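NAD-dependent epimerase/dehydratase (Veillonella parvula DSM 2008, PDB 3R6D) probably binds NAD(P) in a Rossmann-type domain and may act as an epimerase or dehydratase. Local coordinates at residues Val103-Phe115 against Thr123-Arg136. Numbering follows the deposited sequence.
Sequences VIGVSMAGLSGEF and TFDNLPISYVQGER
Met108, built as selenomethionine, reaches from the last position of strand 103-108 into a pocket lined by both helical pieces of 123-136 and by Leu127 between them. Its CB lies beside the Glu135 carboxylate, and CG passes 3.6 Å from Glu135 OE1. SE, next along, rests against CB and CG of Glu135 and makes an oblique Met-aromatic contact with Tyr131, 5.3 Å from SE to the ring centroid. A bend at the last torsion (chi3 -73°) turns CE toward the link between the two helices, where it meets Leu127 CD1 tip to tip at 3.6 Å, with Phe124 CE1 and Thr123 CG2 slightly farther off. A long, unbranched, flexible side chain suits so winding a path. The N-to-C directions of strand 103-108 and helix 129-136 differ by 136°, their axes coming within 8.8 Å, as where a helix packs on the parallel sheet of a Rossmann fold. In the loop after the strand, Leu111 uses its two methyls separately: CD2 touches Val132 CG1 at 3.6 Å, while CD1 lies over the helix backbone at Arg136. Phe124 offers its ring edge to Leu111 CD2 and to Gly110 O, 3.6 Å from CZ. At Gly110 (phi 111°) a CB would jam against the preceding carbonyl O and crowd Phe115 CD2. An alanine in place of Phe124 would probably open a gap beside Met108 CE and Leu111 CD2, leaving both methyls freer to move. Several polar links run through water. Glu135, its aliphatic part against Met108, accepts at OE2 from a water that also donates to Val106 O; another bonds Ser107 OG and donates to Glu135 O. Two more join Leu111 O to Arg136, long enough to reach them with NE and NH2; Arg139 also grips that carbonyl.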
ATOM      1  N   VAL A 103      -5.185  -5.425   7.227  1.00  8.94           N
ATOM      2  CA  VAL A 103      -4.029  -4.642   6.760  1.00  9.46           C
ATOM      3  C   VAL A 103      -3.987  -4.677   5.235  1.00  8.86           C
ATOM      4  O   VAL A 103      -4.153  -5.738   4.629  1.00 10.24           O
ATOM      5  CB  VAL A 103      -2.713  -5.098   7.481  1.00 11.59           C
ATOM      6  CG1 VAL A 103      -2.375  -6.545   7.216  1.00 13.76           C
ATOM      7  CG2 VAL A 103      -1.568  -4.164   7.152  1.00 13.43           C
ATOM      8  N   ILE A 104      -3.781  -3.511   4.611  1.00  8.08           N
ATOM      9  CA  ILE A 104      -3.560  -3.411   3.174  1.00  8.41           C
ATOM     10  C   ILE A 104      -2.163  -2.834   2.994  1.00  7.47           C
ATOM     11  O   ILE A 104      -1.866  -1.778   3.554  1.00  7.85           O
ATOM     12  CB  ILE A 104      -4.622  -2.488   2.516  1.00  8.33           C
ATOM     13  CG1 ILE A 104      -6.021  -3.081   2.678  1.00 10.30           C
ATOM     14  CG2 ILE A 104      -4.284  -2.269   1.038  1.00  9.16           C
ATOM     15  CD1 ILE A 104      -7.149  -2.096   2.426  1.00 10.60           C
ATOM     16  N   GLY A 105      -1.311  -3.507   2.225  1.00  7.84           N
ATOM     17  CA  GLY A 105       0.072  -3.080   2.072  1.00  8.19           C
ATOM     18  C   GLY A 105       0.489  -3.038   0.615  1.00  7.66           C
ATOM     19  O   GLY A 105      -0.003  -3.825  -0.200  1.00  8.53           O
ATOM     20  N   VAL A 106       1.423  -2.146   0.291  1.00  8.41           N
ATOM     21  CA  VAL A 106       1.955  -1.979  -1.031  1.00  8.34           C
ATOM     22  C   VAL A 106       3.290  -2.674  -1.198  1.00  8.13           C
ATOM     23  O   VAL A 106       4.229  -2.383  -0.456  1.00  9.20           O
ATOM     24  CB  VAL A 106       2.081  -0.483  -1.332  1.00  8.77           C
ATOM     25  CG1 VAL A 106       2.957  -0.256  -2.522  1.00 10.98           C
ATOM     26  CG2 VAL A 106       0.671   0.109  -1.552  1.00 11.42           C
ATOM     27  N   SER A 107       3.375  -3.539  -2.209  1.00  8.25           N
ATOM     28  CA  SER A 107       4.602  -4.227  -2.568  1.00  8.69           C
ATOM     29  C   SER A 107       4.841  -4.073  -4.051  1.00  8.69           C
ATOM     30  O   SER A 107       4.158  -3.310  -4.734  1.00 11.80           O
ATOM     31  CB  SER A 107       4.459  -5.685  -2.126  1.00  9.50           C
ATOM     32  OG  SER A 107       5.632  -6.421  -2.319  1.00 10.85           O
HETATM   33  N   MSE A 108       5.864  -4.737  -4.556  1.00  9.99           N
HETATM   34  CA  MSE A 108       6.233  -4.607  -5.966  1.00 10.33           C
HETATM   35  C   MSE A 108       5.771  -5.839  -6.741  1.00  9.88           C
HETATM   36  O   MSE A 108       5.879  -6.992  -6.280  1.00 10.15           O
HETATM   37  CB  MSE A 108       7.743  -4.385  -6.136  1.00 11.62           C
HETATM   38  CG  MSE A 108       8.598  -5.467  -5.560  1.00 12.69           C
HETATM   39 SE   MSE A 108      10.509  -5.208  -5.982  0.75 12.01          SE
HETATM   40  CE  MSE A 108      10.416  -5.692  -7.856  1.00 15.10           C
ATOM     41  N   ALA A 109       5.303  -5.597  -7.953  1.00  9.80           N
ATOM     42  CA  ALA A 109       5.112  -6.670  -8.916  1.00  9.55           C
ATOM     43  C   ALA A 109       6.478  -7.215  -9.381  1.00  9.96           C
ATOM     44  O   ALA A 109       7.470  -6.476  -9.427  1.00 11.22           O
ATOM     45  CB  ALA A 109       4.332  -6.150 -10.107  1.00 10.87           C
ATOM     46  N   GLY A 110       6.496  -8.497  -9.721  1.00  9.35           N
ATOM     47  CA  GLY A 110       7.656  -9.156 -10.293  1.00 10.62           C
ATOM     48  C   GLY A 110       8.323 -10.175  -9.408  1.00 10.88           C
ATOM     49  O   GLY A 110       9.207 -10.899  -9.895  1.00 11.81           O
ATOM     50  N   LEU A 111       7.903 -10.266  -8.138  1.00 11.88           N
ATOM     51  CA  LEU A 111       8.483 -11.225  -7.150  1.00 12.68           C
ATOM     52  C   LEU A 111       7.762 -12.601  -7.068  1.00 12.85           C
ATOM     53  O   LEU A 111       8.143 -13.464  -6.261  1.00 14.11           O
ATOM     54  CB  LEU A 111       8.530 -10.596  -5.768  1.00 12.01           C
ATOM     55  CG  LEU A 111       9.187  -9.246  -5.594  1.00 11.94           C
ATOM     56  CD1 LEU A 111       9.107  -8.879  -4.114  1.00 14.34           C
ATOM     57  CD2 LEU A 111      10.636  -9.284  -6.144  1.00 15.27           C
ATOM     58  N   SER A 112       6.717 -12.800  -7.860  1.00 12.49           N
ATOM     59  CA  SER A 112       5.974 -14.078  -7.918  1.00 13.37           C
ATOM     60  C   SER A 112       6.057 -14.651  -9.327  1.00 14.70           C
ATOM     61  O   SER A 112       5.145 -15.412  -9.764  1.00 16.15           O
ATOM     62  CB  SER A 112       4.500 -13.834  -7.563  1.00 14.11           C
ATOM     63  OG  SER A 112       4.374 -13.317  -6.239  1.00 14.46           O
ATOM     64  N   GLY A 113       7.156 -14.368 -10.042  1.00 14.90           N
ATOM     65  CA  GLY A 113       7.319 -14.870 -11.424  1.00 15.70           C
ATOM     66  C   GLY A 113       6.263 -14.399 -12.402  1.00 15.29           C
ATOM     67  O   GLY A 113       6.007 -15.059 -13.428  1.00 17.22           O
ATOM     68  N   GLU A 114       5.643 -13.245 -12.144  1.00 12.34           N
ATOM     69  CA  GLU A 114       4.459 -12.904 -12.902  1.00 11.13           C
ATOM     70  C   GLU A 114       4.733 -12.021 -14.124  1.00 12.25           C
ATOM     71  O   GLU A 114       3.855 -11.898 -14.980  1.00 12.29           O
ATOM     72  CB  GLU A 114       3.354 -12.303 -11.984  1.00 11.91           C
ATOM     73  CG  GLU A 114       3.594 -10.904 -11.433  1.00 10.77           C
ATOM     74  CD  GLU A 114       4.357 -10.847 -10.142  1.00  9.83           C
ATOM     75  OE1 GLU A 114       5.414 -11.508 -10.004  1.00 10.48           O
ATOM     76  OE2 GLU A 114       3.941 -10.065  -9.256  1.00  9.95           O
ATOM     77  N   PHE A 115       5.890 -11.365 -14.209  1.00 11.64           N
ATOM     78  CA  PHE A 115       6.175 -10.490 -15.348  1.00 12.31           C
ATOM     79  C   PHE A 115       6.697 -11.319 -16.524  1.00 12.65           C
ATOM     80  O   PHE A 115       7.411 -12.301 -16.321  1.00 12.10           O
ATOM     81  CB  PHE A 115       7.284  -9.472 -14.984  1.00 12.09           C
ATOM     82  CG  PHE A 115       6.825  -8.195 -14.298  1.00 11.66           C
ATOM     83  CD1 PHE A 115       5.574  -7.633 -14.497  1.00 13.27           C
ATOM     84  CD2 PHE A 115       7.742  -7.491 -13.540  1.00 12.10           C
ATOM     85  CE1 PHE A 115       5.227  -6.394 -13.889  1.00 11.79           C
ATOM     86  CE2 PHE A 115       7.389  -6.281 -12.954  1.00 12.34           C
ATOM     87  CZ  PHE A 115       6.145  -5.715 -13.150  1.00 11.15           C
ATOM     88  N   THR A 123      12.918  -4.571 -15.092  1.00 13.77           N
ATOM     89  CA  THR A 123      12.610  -4.271 -13.709  1.00 13.16           C
ATOM     90  C   THR A 123      13.832  -4.481 -12.808  1.00 12.95           C
ATOM     91  O   THR A 123      14.224  -3.590 -12.049  1.00 13.67           O
ATOM     92  CB  THR A 123      11.400  -5.107 -13.243  1.00 12.86           C
ATOM     93  OG1 THR A 123      10.259  -4.646 -13.951  1.00 12.73           O
ATOM     94  CG2 THR A 123      11.151  -4.993 -11.739  1.00 13.35           C
ATOM     95  N   PHE A 124      14.462  -5.658 -12.922  1.00 13.62           N
ATOM     96  CA  PHE A 124      15.610  -5.947 -12.060  1.00 14.54           C
ATOM     97  C   PHE A 124      16.880  -5.190 -12.448  1.00 15.81           C
ATOM     98  O   PHE A 124      17.709  -4.908 -11.588  1.00 16.46           O
ATOM     99  CB  PHE A 124      15.798  -7.461 -11.918  1.00 14.14           C
ATOM    100  CG  PHE A 124      14.631  -8.101 -11.230  1.00 14.41           C
ATOM    101  CD1 PHE A 124      14.266  -7.686  -9.940  1.00 17.51           C
ATOM    102  CD2 PHE A 124      13.886  -9.072 -11.840  1.00 14.29           C
ATOM    103  CE1 PHE A 124      13.177  -8.226  -9.278  1.00 17.24           C
ATOM    104  CE2 PHE A 124      12.764  -9.620 -11.194  1.00 16.07           C
ATOM    105  CZ  PHE A 124      12.412  -9.207  -9.910  1.00 14.22           C
ATOM    106  N   ASP A 125      16.989  -4.799 -13.711  1.00 16.24           N
ATOM    107  CA  ASP A 125      18.073  -3.932 -14.158  1.00 18.19           C
ATOM    108  C   ASP A 125      17.962  -2.547 -13.530  1.00 18.06           C
ATOM    109  O   ASP A 125      18.934  -1.802 -13.492  1.00 19.46           O
ATOM    110  CB  ASP A 125      18.043  -3.768 -15.679  1.00 18.83           C
ATOM    111  CG  ASP A 125      18.538  -4.997 -16.448  1.00 23.39           C
ATOM    112  OD1 ASP A 125      19.035  -5.990 -15.851  1.00 27.02           O
ATOM    113  OD2 ASP A 125      18.421  -4.964 -17.699  1.00 27.63           O
ATOM    114  N   ASN A 126      16.776  -2.190 -13.046  1.00 16.63           N
ATOM    115  CA  ASN A 126      16.497  -0.829 -12.580  1.00 16.23           C
ATOM    116  C   ASN A 126      16.156  -0.725 -11.101  1.00 16.60           C
ATOM    117  O   ASN A 126      15.606   0.286 -10.649  1.00 17.79           O
ATOM    118  CB  ASN A 126      15.399  -0.198 -13.463  1.00 16.84           C
ATOM    119  CG  ASN A 126      15.967   0.252 -14.795  1.00 18.51           C
ATOM    120  OD1 ASN A 126      16.492   1.364 -14.908  1.00 22.25           O
ATOM    121  ND2 ASN A 126      15.932  -0.624 -15.783  1.00 17.76           N
ATOM    122  N   LEU A 127      16.517  -1.756 -10.346  1.00 15.93           N
ATOM    123  CA  LEU A 127      16.369  -1.736  -8.895  1.00 16.30           C
ATOM    124  C   LEU A 127      17.600  -2.348  -8.272  1.00 16.32           C
ATOM    125  O   LEU A 127      18.153  -3.328  -8.790  1.00 17.22           O
ATOM    126  CB  LEU A 127      15.170  -2.591  -8.481  1.00 16.59           C
ATOM    127  CG  LEU A 127      13.797  -2.038  -8.883  1.00 16.11           C
ATOM    128  CD1 LEU A 127      12.740  -3.089  -8.644  1.00 17.54           C
ATOM    129  CD2 LEU A 127      13.443  -0.745  -8.128  1.00 18.67           C
ATOM    130  N   PRO A 128      18.018  -1.819  -7.119  1.00 17.40           N
ATOM    131  CA  PRO A 128      19.125  -2.473  -6.428  1.00 17.79           C
ATOM    132  C   PRO A 128      18.668  -3.811  -5.862  1.00 17.88           C
ATOM    133  O   PRO A 128      17.506  -3.951  -5.490  1.00 16.92           O
ATOM    134  CB  PRO A 128      19.472  -1.519  -5.288  1.00 19.02           C
ATOM    135  CG  PRO A 128      18.501  -0.421  -5.296  1.00 20.80           C
ATOM    136  CD  PRO A 128      17.568  -0.574  -6.479  1.00 18.39           C
ATOM    137  N   ILE A 129      19.570  -4.777  -5.810  1.00 18.42           N
ATOM    138  CA  ILE A 129      19.248  -6.087  -5.297  1.00 18.38           C
ATOM    139  C   ILE A 129      18.757  -5.997  -3.865  1.00 19.39           C
ATOM    140  O   ILE A 129      17.821  -6.704  -3.483  1.00 19.95           O
ATOM    141  CB  ILE A 129      20.473  -7.046  -5.405  1.00 18.84           C
ATOM    142  CG1 ILE A 129      20.726  -7.346  -6.881  1.00 19.47           C
ATOM    143  CG2 ILE A 129      20.229  -8.333  -4.602  1.00 21.21           C
ATOM    144  CD1 ILE A 129      21.994  -8.212  -7.126  1.00 21.36           C
ATOM    145  N   SER A 130      19.363  -5.119  -3.077  1.00 20.20           N
ATOM    146  CA  SER A 130      18.963  -4.981  -1.692  1.00 21.40           C
ATOM    147  C   SER A 130      17.485  -4.574  -1.598  1.00 19.93           C
ATOM    148  O   SER A 130      16.792  -4.968  -0.646  1.00 21.64           O
ATOM    149  CB  SER A 130      19.871  -3.980  -0.963  1.00 22.70           C
ATOM    150  OG  SER A 130      19.668  -2.670  -1.457  1.00 25.81           O
ATOM    151  N   TYR A 131      17.050  -3.720  -2.527  1.00 19.27           N
ATOM    152  CA  TYR A 131      15.667  -3.231  -2.524  1.00 18.00           C
ATOM    153  C   TYR A 131      14.703  -4.390  -2.804  1.00 16.78           C
ATOM    154  O   TYR A 131      13.691  -4.577  -2.097  1.00 16.05           O
ATOM    155  CB  TYR A 131      15.460  -2.123  -3.548  1.00 18.85           C
ATOM    156  CG  TYR A 131      14.035  -1.589  -3.547  1.00 18.84           C
ATOM    157  CD1 TYR A 131      13.630  -0.626  -2.618  1.00 21.17           C
ATOM    158  CD2 TYR A 131      13.075  -2.075  -4.433  1.00 17.95           C
ATOM    159  CE1 TYR A 131      12.344  -0.154  -2.593  1.00 21.09           C
ATOM    160  CE2 TYR A 131      11.772  -1.584  -4.413  1.00 19.78           C
ATOM    161  CZ  TYR A 131      11.426  -0.621  -3.488  1.00 20.14           C
ATOM    162  OH  TYR A 131      10.140  -0.122  -3.444  1.00 24.16           O
ATOM    163  N   VAL A 132      15.046  -5.189  -3.817  1.00 16.02           N
ATOM    164  CA  VAL A 132      14.265  -6.372  -4.183  1.00 15.80           C
ATOM    165  C   VAL A 132      14.189  -7.338  -3.014  1.00 16.65           C
ATOM    166  O   VAL A 132      13.136  -7.872  -2.701  1.00 15.28           O
ATOM    167  CB  VAL A 132      14.859  -7.084  -5.395  1.00 16.57           C
ATOM    168  CG1 VAL A 132      14.090  -8.358  -5.721  1.00 17.61           C
ATOM    169  CG2 VAL A 132      14.845  -6.132  -6.556  1.00 15.59           C
ATOM    170  N   GLN A 133      15.339  -7.624  -2.413  1.00 17.10           N
ATOM    171  CA  GLN A 133      15.379  -8.612  -1.350  1.00 18.31           C
ATOM    172  C   GLN A 133      14.610  -8.179  -0.112  1.00 17.32           C
ATOM    173  O   GLN A 133      13.953  -8.996   0.514  1.00 17.44           O
ATOM    174  CB  GLN A 133      16.820  -9.006  -1.051  1.00 19.90           C
ATOM    175  CG  GLN A 133      17.382  -9.636  -2.320  1.00 25.37           C
ATOM    176  CD  GLN A 133      18.720 -10.319  -2.171  1.00 31.04           C
ATOM    177  OE1 GLN A 133      19.523  -9.974  -1.305  1.00 32.72           O
ATOM    178  NE2 GLN A 133      18.968 -11.295  -3.036  1.00 33.61           N
ATOM    179  N   GLY A 134      14.702  -6.891   0.235  1.00 16.80           N
ATOM    180  CA  GLY A 134      13.939  -6.351   1.355  1.00 16.94           C
ATOM    181  C   GLY A 134      12.428  -6.441   1.054  1.00 14.74           C
ATOM    182  O   GLY A 134      11.638  -6.808   1.937  1.00 15.92           O
ATOM    183  N   GLU A 135      12.035  -6.124  -0.191  1.00 14.14           N
ATOM    184  CA  GLU A 135      10.618  -6.296  -0.572  1.00 12.81           C
ATOM    185  C   GLU A 135      10.166  -7.751  -0.444  1.00 12.68           C
ATOM    186  O   GLU A 135       9.076  -8.044   0.072  1.00 12.81           O
ATOM    187  CB  GLU A 135      10.362  -5.774  -1.991  1.00 12.63           C
ATOM    188  CG  GLU A 135      10.379  -4.245  -2.082  1.00 12.82           C
ATOM    189  CD  GLU A 135       9.031  -3.577  -1.915  1.00 12.21           C
ATOM    190  OE1 GLU A 135       7.979  -4.178  -2.221  1.00 11.78           O
ATOM    191  OE2 GLU A 135       9.058  -2.402  -1.487  1.00 13.41           O
ATOM    192  N   ARG A 136      11.020  -8.678  -0.891  1.00 14.07           N
ATOM    193  CA  ARG A 136      10.682 -10.084  -0.750  1.00 14.21           C
ATOM    194  C   ARG A 136      10.495 -10.501   0.733  1.00 14.23           C
ATOM    195  O   ARG A 136       9.534 -11.200   1.079  1.00 13.83           O
ATOM    196  CB  ARG A 136      11.745 -10.955  -1.439  1.00 15.39           C
ATOM    197  CG  ARG A 136      11.391 -12.388  -1.486  1.00 16.93           C
ATOM    198  CD  ARG A 136      12.428 -13.174  -2.252  1.00 18.54           C
ATOM    199  NE  ARG A 136      12.352 -12.916  -3.683  1.00 19.15           N
ATOM    200  CZ  ARG A 136      13.293 -12.317  -4.414  1.00 17.98           C
ATOM    201  NH1 ARG A 136      14.431 -11.909  -3.840  1.00 20.38           N
ATOM    202  NH2 ARG A 136      13.107 -12.161  -5.723  1.00 20.47           N
TER
HETATM  203  O   HOH W   1       6.688  -1.242  -0.940  1.00 12.15           O
HETATM  204  O   HOH W   2       7.004  -6.292  -0.015  1.00 11.53           O
HETATM  205  O   HOH W   3      11.188 -13.863  -6.928  1.00 20.93           O
HETATM  206  O   HOH W   4       9.971 -14.531  -4.346  1.00 21.14           O